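Local atomic coordinates of thioredoxin (TrxA-1) (Sulfolobus solfataricus, PDB entry 3TCO), a protein that probably reduces disulfide bonds in other proteins with a redox-active pair of cysteines, as other thioredoxins do. Residues D4-L9 against V55-L59; K22-C28 against T78-N84; L38-I42 against A94-L100. All blocks are in the same frame, centred on the assembly; numbering follows the deposited sequence.

Interaction 1. Residues D4-L9 against V55-L59; sequences DVTLVL and VFGRL. With EDO (1,2-ethanediol), chain D.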
loop_
_atom_site.group_PDB
_atom_site.type_symbol
_atom_site.label_atom_id
_atom_site.label_comp_id
_atom_site.label_asym_id
_atom_site.label_seq_id
_atom_site.Cartn_x
_atom_site.Cartn_y
_atom_site.Cartn_z
ATOM N N ASP A 4 0.714 -4.792 14.315
ATOM C CA ASP A 4 0.698 -4.714 12.856
ATOM C C ASP A 4 -0.691 -4.998 12.302
ATOM O O ASP A 4 -1.185 -6.125 12.378
ATOM C CB ASP A 4 1.696 -5.720 12.267
ATOM C CG ASP A 4 1.840 -5.583 10.765
ATOM O OD1 ASP A 4 1.146 -4.726 10.188
ATOM O OD2 ASP A 4 2.646 -6.326 10.161
ATOM N N VAL A 5 -1.324 -3.973 11.747
ATOM C CA VAL A 5 -2.656 -4.124 11.188
ATOM C C VAL A 5 -2.649 -4.115 9.667
ATOM O O VAL A 5 -3.708 -4.030 9.037
ATOM C CB VAL A 5 -3.594 -3.021 11.708
ATOM C CG1 VAL A 5 -3.691 -3.116 13.226
ATOM C CG2 VAL A 5 -3.069 -1.637 11.287
ATOM N N THR A 6 -1.461 -4.202 9.077
ATOM C CA THR A 6 -1.346 -4.239 7.625
ATOM C C THR A 6 -1.778 -5.619 7.159
ATOM O O THR A 6 -1.753 -6.583 7.925
ATOM C CB THR A 6 0.087 -3.955 7.143
ATOM O OG1 THR A 6 0.975 -4.980 7.617
ATOM C CG2 THR A 6 0.538 -2.595 7.653
ATOM N N LEU A 7 -2.162 -5.705 5.891
ATOM C CA LEU A 7 -2.669 -6.944 5.317
ATOM C C LEU A 7 -1.887 -7.426 4.111
ATOM O O LEU A 7 -1.695 -6.682 3.146
ATOM C CB LEU A 7 -4.134 -6.738 4.895
ATOM C CG LEU A 7 -4.798 -7.816 4.022
ATOM C CD1 LEU A 7 -5.074 -9.046 4.850
ATOM C CD2 LEU A 7 -6.096 -7.279 3.438
ATOM N N VAL A 8 -1.459 -8.682 4.156
ATOM C CA VAL A 8 -0.746 -9.268 3.031
ATOM C C VAL A 8 -1.716 -9.472 1.853
ATOM O O VAL A 8 -2.801 -10.039 2.003
ATOM C CB VAL A 8 -0.139 -10.642 3.410
ATOM C CG1 VAL A 8 0.462 -11.300 2.171
ATOM C CG2 VAL A 8 0.940 -10.466 4.490
ATOM N N LEU A 9 -1.321 -9.004 0.682
ATOM C CA LEU A 9 -2.136 -9.147 -0.511
ATOM C C LEU A 9 -1.428 -10.001 -1.543
ATOM O O LEU A 9 -0.205 -9.899 -1.699
ATOM C CB LEU A 9 -2.399 -7.781 -1.145
ATOM C CG LEU A 9 -3.278 -6.788 -0.374
ATOM C CD1 LEU A 9 -3.298 -5.419 -1.057
ATOM C CD2 LEU A 9 -4.670 -7.376 -0.271
ATOM N N VAL A 55 -7.795 0.045 4.543
ATOM C CA VAL A 55 -6.956 -1.138 4.503
ATOM C C VAL A 55 -5.565 -0.798 3.991
ATOM O O VAL A 55 -5.407 -0.160 2.944
ATOM C CB VAL A 55 -7.588 -2.229 3.611
ATOM C CG1 VAL A 55 -6.654 -3.456 3.527
ATOM C CG2 VAL A 55 -8.956 -2.622 4.179
ATOM N N PHE A 56 -4.562 -1.187 4.772
ATOM C CA PHE A 56 -3.177 -0.942 4.414
ATOM C C PHE A 56 -2.548 -2.266 3.997
ATOM O O PHE A 56 -1.970 -2.990 4.806
ATOM C CB PHE A 56 -2.411 -0.323 5.593
ATOM C CG PHE A 56 -2.768 1.130 5.851
ATOM C CD1 PHE A 56 -4.042 1.481 6.281
ATOM C CD2 PHE A 56 -1.831 2.140 5.650
ATOM C CE1 PHE A 56 -4.383 2.819 6.509
ATOM C CE2 PHE A 56 -2.162 3.489 5.876
ATOM C CZ PHE A 56 -3.436 3.827 6.305
ATOM N N GLY A 57 -2.672 -2.561 2.713
ATOM C CA GLY A 57 -2.134 -3.793 2.185
ATOM C C GLY A 57 -0.651 -3.700 1.893
ATOM O O GLY A 57 -0.080 -2.611 1.822
ATOM N N ARG A 58 -0.041 -4.870 1.736
ATOM C CA ARG A 58 1.371 -4.981 1.420
ATOM C C ARG A 58 1.457 -6.032 0.336
ATOM O O ARG A 58 0.872 -7.113 0.457
ATOM C CB ARG A 58 2.184 -5.433 2.642
ATOM C CG ARG A 58 2.195 -4.414 3.773
ATOM C CD ARG A 58 3.209 -4.762 4.856
ATOM N NE ARG A 58 2.885 -5.978 5.592
ATOM C CZ ARG A 58 3.545 -7.126 5.458
ATOM N NH1 ARG A 58 4.561 -7.214 4.608
ATOM N NH2 ARG A 58 3.208 -8.177 6.196
ATOM N N LEU A 59 2.150 -5.693 -0.741
ATOM C CA LEU A 59 2.318 -6.624 -1.845
ATOM C C LEU A 59 3.820 -6.831 -2.036
ATOM O O LEU A 59 4.539 -5.901 -2.400
ATOM C CB LEU A 59 1.716 -6.047 -3.127
ATOM C CG LEU A 59 1.689 -6.929 -4.385
ATOM C CD1 LEU A 59 0.401 -7.766 -4.455
ATOM C CD2 LEU A 59 1.776 -6.014 -5.601
HETATM C C1 EDO D . -7.583 -4.516 7.916
HETATM O O1 EDO D . -8.653 -4.096 8.767
HETATM C C2 EDO D . -6.675 -5.481 8.684
HETATM O O2 EDO D . -6.174 -4.838 9.860
HETATM O O HOH W 1 0.671 -8.235 8.387
HETATM O O HOH W 2 -4.916 -2.161 7.424
#
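With chi1 at 63°, T6 holds OG1 between its own backbone N and carbonyl carbon, and R58, its chain bent at chi3 (-67°), turns its guanidinium back to meet that hydroxyl. R58 NE donates to T6 OG1 over 3.0 Å, the oxygen sitting at the edge of the guanidinium and near its plane. A threonine suits the spot because its hydroxyl gives as well as takes: T6 OG1 donates to the syn lone pair of D4 OD1 (2.6 Å). D4 OD1 also accepts T6 N, from above the carboxylate plane, which makes an Asx turn. D4 OD2 lies 4.4 Å from R58 NH2, well out of the guanidinium plane, so the two charges probably attract without an N-H pointing at the oxygen; a water makes weak bonds to both atoms. V8 CG2 packs on R58 NH2 at 3.6 Å. A leucine in place of R58 would probably leave the T6 hydroxyl without its donor and the D4 carboxylate without the arginine's charge. Alongside, the backbones pair: L7 N to F56 O (2.9 Å), R58 N to L7 O (2.8 Å), and L9 N to R58 O. G57 fits because a CB there would collide with L9 CD1, which instead rests 3.8 Å from G57 CA. L7 and L9 also meet V17 of helix 14-20. This is parallel beta pairing, the short strand 7-8 forming one margin of the central sheet of the thioredoxin fold.

Interaction 2. Residues K22-C28 against T78-N84; sequences KLVLVDC and TTLIFVN. With EDO (1,2-ethanediol), chain E.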
loop_
_atom_site.group_PDB
_atom_site.type_symbol
_atom_site.label_atom_id
_atom_site.label_comp_id
_atom_site.label_asym_id
_atom_site.label_seq_id
_atom_site.Cartn_x
_atom_site.Cartn_y
_atom_site.Cartn_z
ATOM N N LYS A 22 -13.647 1.048 0.795
ATOM C CA LYS A 22 -13.555 2.378 0.202
ATOM C C LYS A 22 -12.131 2.837 -0.097
ATOM O O LYS A 22 -11.845 3.287 -1.202
ATOM C CB LYS A 22 -14.241 3.427 1.087
ATOM C CG LYS A 22 -14.013 4.845 0.575
ATOM C CD LYS A 22 -14.719 5.902 1.422
ATOM C CE LYS A 22 -14.416 7.290 0.876
ATOM N NZ LYS A 22 -15.249 8.351 1.500
ATOM N N LEU A 23 -11.247 2.746 0.894
ATOM C CA LEU A 23 -9.867 3.163 0.708
ATOM C C LEU A 23 -8.911 2.024 1.000
ATOM O O LEU A 23 -8.910 1.450 2.101
ATOM C CB LEU A 23 -9.526 4.361 1.614
ATOM C CG LEU A 23 -8.030 4.719 1.709
ATOM C CD1 LEU A 23 -7.515 5.199 0.341
ATOM C CD2 LEU A 23 -7.809 5.821 2.747
ATOM N N VAL A 24 -8.079 1.711 0.013
ATOM C CA VAL A 24 -7.105 0.642 0.161
ATOM C C VAL A 24 -5.754 1.109 -0.362
ATOM O O VAL A 24 -5.649 1.591 -1.494
ATOM C CB VAL A 24 -7.510 -0.624 -0.630
ATOM C CG1 VAL A 24 -6.463 -1.723 -0.417
ATOM C CG2 VAL A 24 -8.889 -1.134 -0.169
ATOM N N LEU A 25 -4.732 0.991 0.481
ATOM C CA LEU A 25 -3.373 1.366 0.100
ATOM C C LEU A 25 -2.594 0.078 -0.075
ATOM O O LEU A 25 -2.884 -0.926 0.576
ATOM C CB LEU A 25 -2.705 2.237 1.175
ATOM C CG LEU A 25 -3.319 3.625 1.388
ATOM C CD1 LEU A 25 -4.452 3.537 2.415
ATOM C CD2 LEU A 25 -2.243 4.580 1.888
ATOM N N VAL A 26 -1.600 0.104 -0.952
ATOM C CA VAL A 26 -0.808 -1.091 -1.201
ATOM C C VAL A 26 0.672 -0.751 -1.235
ATOM O O VAL A 26 1.143 -0.125 -2.182
ATOM C CB VAL A 26 -1.187 -1.759 -2.557
ATOM C CG1 VAL A 26 -0.436 -3.088 -2.705
ATOM C CG2 VAL A 26 -2.692 -1.985 -2.639
ATOM N N ASP A 27 1.391 -1.143 -0.189
ATOM C CA ASP A 27 2.829 -0.899 -0.105
ATOM C C ASP A 27 3.515 -2.044 -0.869
ATOM O O ASP A 27 3.499 -3.186 -0.430
ATOM C CB ASP A 27 3.271 -0.869 1.371
ATOM C CG ASP A 27 4.796 -0.897 1.543
ATOM O OD1 ASP A 27 5.536 -0.554 0.604
ATOM O OD2 ASP A 27 5.249 -1.255 2.641
ATOM N N CYS A 28 4.045 -1.728 -2.045
ATOM C CA CYS A 28 4.741 -2.709 -2.876
ATOM C C CYS A 28 6.193 -2.699 -2.387
ATOM O O CYS A 28 6.885 -1.676 -2.463
ATOM C CB CYS A 28 4.621 -2.296 -4.340
ATOM S SG CYS A 28 2.870 -2.210 -4.907
ATOM N N THR A 78 6.709 1.500 -3.664
ATOM C CA THR A 78 5.659 2.215 -4.379
ATOM C C THR A 78 4.391 1.959 -3.583
ATOM O O THR A 78 4.125 0.827 -3.181
ATOM C CB THR A 78 5.420 1.688 -5.806
ATOM O OG1 THR A 78 6.497 2.104 -6.658
ATOM C CG2 THR A 78 4.104 2.240 -6.345
ATOM N N THR A 79 3.612 3.007 -3.353
ATOM C CA THR A 79 2.374 2.854 -2.610
ATOM C C THR A 79 1.204 3.199 -3.522
ATOM O O THR A 79 0.987 4.369 -3.859
ATOM C CB THR A 79 2.352 3.784 -1.376
ATOM O OG1 THR A 79 3.490 3.513 -0.546
ATOM C CG2 THR A 79 1.110 3.542 -0.565
ATOM N N LEU A 80 0.471 2.173 -3.939
ATOM C CA LEU A 80 -0.697 2.356 -4.791
ATOM C C LEU A 80 -1.831 2.798 -3.883
ATOM O O LEU A 80 -1.916 2.343 -2.735
ATOM C CB LEU A 80 -1.096 1.029 -5.438
ATOM C CG LEU A 80 0.005 0.296 -6.217
ATOM C CD1 LEU A 80 -0.521 -1.075 -6.680
ATOM C CD2 LEU A 80 0.440 1.161 -7.394
ATOM N N ILE A 81 -2.687 3.683 -4.382
ATOM C CA ILE A 81 -3.831 4.123 -3.598
ATOM C C ILE A 81 -5.118 3.913 -4.395
ATOM O O ILE A 81 -5.276 4.426 -5.510
ATOM C CB ILE A 81 -3.704 5.598 -3.177
ATOM C CG1 ILE A 81 -2.403 5.772 -2.366
ATOM C CG2 ILE A 81 -4.943 6.006 -2.344
ATOM C CD1 ILE A 81 -2.149 7.151 -1.884
ATOM N N PHE A 82 -6.027 3.140 -3.813
ATOM C CA PHE A 82 -7.303 2.829 -4.456
ATOM C C PHE A 82 -8.460 3.403 -3.663
ATOM O O PHE A 82 -8.505 3.255 -2.445
ATOM C CB PHE A 82 -7.514 1.317 -4.546
ATOM C CG PHE A 82 -6.531 0.610 -5.440
ATOM C CD1 PHE A 82 -5.298 0.176 -4.946
ATOM C CD2 PHE A 82 -6.840 0.376 -6.775
ATOM C CE1 PHE A 82 -4.381 -0.490 -5.782
ATOM C CE2 PHE A 82 -5.925 -0.287 -7.621
ATOM C CZ PHE A 82 -4.702 -0.716 -7.116
ATOM N N VAL A 83 -9.400 4.035 -4.360
ATOM C CA VAL A 83 -10.583 4.596 -3.720
ATOM C C VAL A 83 -11.785 4.148 -4.547
ATOM O O VAL A 83 -11.823 4.342 -5.759
ATOM C CB VAL A 83 -10.514 6.148 -3.647
ATOM C CG1 VAL A 83 -11.837 6.720 -3.093
ATOM C CG2 VAL A 83 -9.355 6.570 -2.748
ATOM N N ASN A 84 -12.759 3.543 -3.880
ATOM C CA ASN A 84 -13.948 3.031 -4.554
ATOM C C ASN A 84 -13.574 2.072 -5.679
ATOM O O ASN A 84 -14.150 2.110 -6.769
ATOM C CB ASN A 84 -14.820 4.174 -5.090
ATOM C CG ASN A 84 -15.391 5.029 -3.977
ATOM O OD1 ASN A 84 -15.831 4.503 -2.952
ATOM N ND2 ASN A 84 -15.390 6.348 -4.165
HETATM C C1 EDO E . -12.621 6.937 -7.909
HETATM O O1 EDO E . -13.022 5.601 -7.595
HETATM C C2 EDO E . -12.847 7.831 -6.689
HETATM O O2 EDO E . -14.232 7.792 -6.332
#
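V24 and F82 face each other as a hydrogen-bonded antiparallel pair in which both backbone groups are used: V24 N donates to F82 O at 2.9 Å, nearly straight at 171°, and F82 N returns a bond to V24 O at 2.8 Å. V26 and L80 repeat this pair of hydrogen bonds, V26 N to L80 O and L80 N to V26 O. At C28 the pairing is lopsided, for C28 N reaches T78 O at 2.8 Å whereas T78 N to C28 O is a weak 3.4 Å. At the far end N84 N closes on a lone pair of K22 O, and N84 ND2 donates to a bound ethanediol. The intervening L23, L25 and D27 use their backbone groups on strand 55-60 instead, so strand 23-29 is bonded along both margins. The threonine hydroxyls are provided for elsewhere, T78 OG1 by N75 O and T79 OG1 by the hydroxyl of Y39. Mostly apolar side chains, which ask for no bonds, line both faces. On one, V26 CG2 lies 3.9 Å from F82 CE1; F82, with CG anti to the carbonyl carbon (chi1 -65°), has V24 O at the edge of its ring, and C28 SG touches L80 CD1 at 4.0 Å. Helix 14-20 covers V24, V26 and F82. On the other face L23 CD1 meets I81 CG2 at 3.8 Å, the two chains running side by side beneath helix 97-107. There D27 OD1 is buried with no partner in the model, while D27 OD2 has a carboxylate oxygen of E40 close by. A strand pair with its backbone so fully bonded and its side chains so largely hydrocarbon can lie in the protein interior at little polar cost, which makes the buried carboxylate of D27 all the more conspicuous.

Interaction 3. Residues L38-I42 against A94-L100; sequences LYEPI and AVDEDTL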
loop_
_atom_site.group_PDB
_atom_site.type_symbol
_atom_site.label_atom_id
_atom_site.label_comp_id
_atom_site.label_asym_id
_atom_site.label_seq_id
_atom_site.Cartn_x
_atom_site.Cartn_y
_atom_site.Cartn_z
ATOM N N LEU A 38 13.197 1.109 5.399
ATOM C CA LEU A 38 13.079 2.352 6.144
ATOM C C LEU A 38 11.650 2.891 6.141
ATOM O O LEU A 38 11.233 3.572 7.075
ATOM C CB LEU A 38 14.024 3.397 5.559
ATOM C CG LEU A 38 15.505 3.116 5.844
ATOM C CD1 LEU A 38 16.380 4.125 5.123
ATOM C CD2 LEU A 38 15.742 3.178 7.351
ATOM N N TYR A 39 10.901 2.575 5.090
ATOM C CA TYR A 39 9.507 3.027 4.971
ATOM C C TYR A 39 8.514 2.159 5.774
ATOM O O TYR A 39 7.504 2.652 6.284
ATOM C CB TYR A 39 9.132 3.024 3.485
ATOM C CG TYR A 39 7.694 3.350 3.146
ATOM C CD1 TYR A 39 7.077 4.496 3.645
ATOM C CD2 TYR A 39 6.974 2.545 2.260
ATOM C CE1 TYR A 39 5.787 4.836 3.266
ATOM C CE2 TYR A 39 5.673 2.877 1.870
ATOM C CZ TYR A 39 5.087 4.026 2.374
ATOM O OH TYR A 39 3.817 4.384 1.959
ATOM N N GLU A 40 8.814 0.873 5.905
ATOM C CA GLU A 40 7.908 -0.041 6.590
ATOM C C GLU A 40 7.332 0.402 7.944
ATOM O O GLU A 40 6.116 0.359 8.134
ATOM C CB GLU A 40 8.555 -1.421 6.704
ATOM C CG GLU A 40 8.944 -2.009 5.342
ATOM C CD GLU A 40 7.808 -1.959 4.310
ATOM O OE1 GLU A 40 6.746 -2.572 4.566
ATOM O OE2 GLU A 40 7.976 -1.306 3.245
ATOM N N PRO A 41 8.178 0.837 8.895
ATOM C CA PRO A 41 7.609 1.257 10.183
ATOM C C PRO A 41 6.678 2.474 10.083
ATOM O O PRO A 41 5.728 2.614 10.871
ATOM C CB PRO A 41 8.855 1.513 11.044
ATOM C CG PRO A 41 9.875 1.933 10.042
ATOM C CD PRO A 41 9.648 0.950 8.907
ATOM N N ILE A 42 6.945 3.354 9.122
ATOM C CA ILE A 42 6.110 4.537 8.916
ATOM C C ILE A 42 4.763 4.081 8.340
ATOM O O ILE A 42 3.701 4.533 8.772
ATOM C CB ILE A 42 6.780 5.527 7.938
ATOM C CG1 ILE A 42 8.099 6.036 8.543
ATOM C CG2 ILE A 42 5.838 6.668 7.604
ATOM C CD1 ILE A 42 7.957 6.668 9.916
ATOM N N ALA A 94 9.845 6.080 -0.471
ATOM C CA ALA A 94 9.299 6.112 0.883
ATOM C C ALA A 94 8.485 7.404 1.068
ATOM O O ALA A 94 9.028 8.504 0.947
ATOM C CB ALA A 94 10.437 6.049 1.901
ATOM N N VAL A 95 7.190 7.285 1.358
ATOM C CA VAL A 95 6.364 8.482 1.524
ATOM C C VAL A 95 6.523 9.114 2.910
ATOM O O VAL A 95 6.469 8.425 3.930
ATOM C CB VAL A 95 4.856 8.186 1.289
ATOM C CG1 VAL A 95 4.310 7.339 2.398
ATOM C CG2 VAL A 95 4.077 9.467 1.227
ATOM N N ASP A 96 6.722 10.430 2.934
ATOM C CA ASP A 96 6.869 11.153 4.192
ATOM C C ASP A 96 5.624 10.861 5.024
ATOM O O ASP A 96 4.526 10.782 4.483
ATOM C CB ASP A 96 6.955 12.666 3.940
ATOM C CG ASP A 96 8.213 13.074 3.225
ATOM O OD1 ASP A 96 9.070 12.199 2.961
ATOM O OD2 ASP A 96 8.343 14.281 2.923
ATOM N N GLU A 97 5.773 10.731 6.334
ATOM C CA GLU A 97 4.608 10.423 7.155
ATOM C C GLU A 97 3.511 11.466 7.007
ATOM O O GLU A 97 2.327 11.121 6.933
ATOM C CB GLU A 97 4.992 10.309 8.626
ATOM C CG GLU A 97 3.850 9.811 9.502
ATOM C CD GLU A 97 4.255 9.585 10.949
ATOM O OE1 GLU A 97 5.456 9.375 11.208
ATOM O OE2 GLU A 97 3.364 9.591 11.821
ATOM N N ASP A 98 3.886 12.742 6.969
ATOM C CA ASP A 98 2.870 13.772 6.851
ATOM C C ASP A 98 2.115 13.614 5.532
ATOM O O ASP A 98 0.895 13.688 5.506
ATOM C CB ASP A 98 3.485 15.185 7.018
ATOM C CG ASP A 98 4.578 15.498 6.003
ATOM O OD1 ASP A 98 5.185 14.566 5.437
ATOM O OD2 ASP A 98 4.848 16.701 5.790
ATOM N N THR A 99 2.832 13.351 4.448
ATOM C CA THR A 99 2.185 13.156 3.156
ATOM C C THR A 99 1.251 11.938 3.172
ATOM O O THR A 99 0.150 11.980 2.623
ATOM C CB THR A 99 3.231 12.971 2.043
ATOM O OG1 THR A 99 4.042 14.150 1.967
ATOM C CG2 THR A 99 2.548 12.744 0.689
ATOM N N LEU A 100 1.690 10.858 3.808
ATOM C CA LEU A 100 0.883 9.646 3.877
ATOM C C LEU A 100 -0.413 9.856 4.688
ATOM O O LEU A 100 -1.501 9.442 4.266
ATOM C CB LEU A 100 1.723 8.510 4.476
ATOM C CG LEU A 100 1.112 7.106 4.488
ATOM C CD1 LEU A 100 0.728 6.704 3.064
ATOM C CD2 LEU A 100 2.119 6.119 5.094
#
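Y39 leans from its helix onto the backbone of A94 and V95. Its CB lies 3.7 Å from A94 CB, a methyl small enough to let the loop come this close. With CG anti to the backbone N (chi1 175°), the ring runs on along the loop, and A94 CA sits over one face, 4.2 Å from the centroid and 27° off the normal, a CH-pi contact. Along one side of the ring, CD1 has V95 N at 3.6 Å. The next atom, CE1, is modelled too close to V95 CG1 for that spacing to be trusted. The pairing joins two helices on one face of the thioredoxin-fold sheet: helix 34-49, which begins beside the C33-C36 disulfide, and helix 97-107, which the loop through A94 and V95 leads into. At the tip, OH comes within 4.0 Å of L100 CD2, an apolar neighbour, yet its polar need is met by the hydrogen bond to T79, a double task that suits tyrosine. Three residues on, I42 sends CG2 across E97 at about a right angle, 3.9 Å from E97 CB. Here a branched aliphatic chain packs on the hydrocarbon part of the glutamate, whose OE2 has a long, weak ion pair with K49.

Along the chain the three contacts interlock: 4-9, 22-28 and 38-42 come first, and their partners 55-59, 78-84 and 94-100 follow in the same order. Interactions 1 and 2 have centres about 10 Å apart and belong to one sheet, joined where strand 55-60 bonds to strand 23-29 and where L9 and L59 pack on V26. Interaction 3 lies on one face of that sheet, its centre about 14 Å from that of interaction 2 and 15 Å from that of interaction 1. It meets interaction 2 through L100 on L25, and the carboxylates of E40 and D27, like charges, also come close there. The crossed order ties early and late parts of the chain into one compact thioredoxin domain.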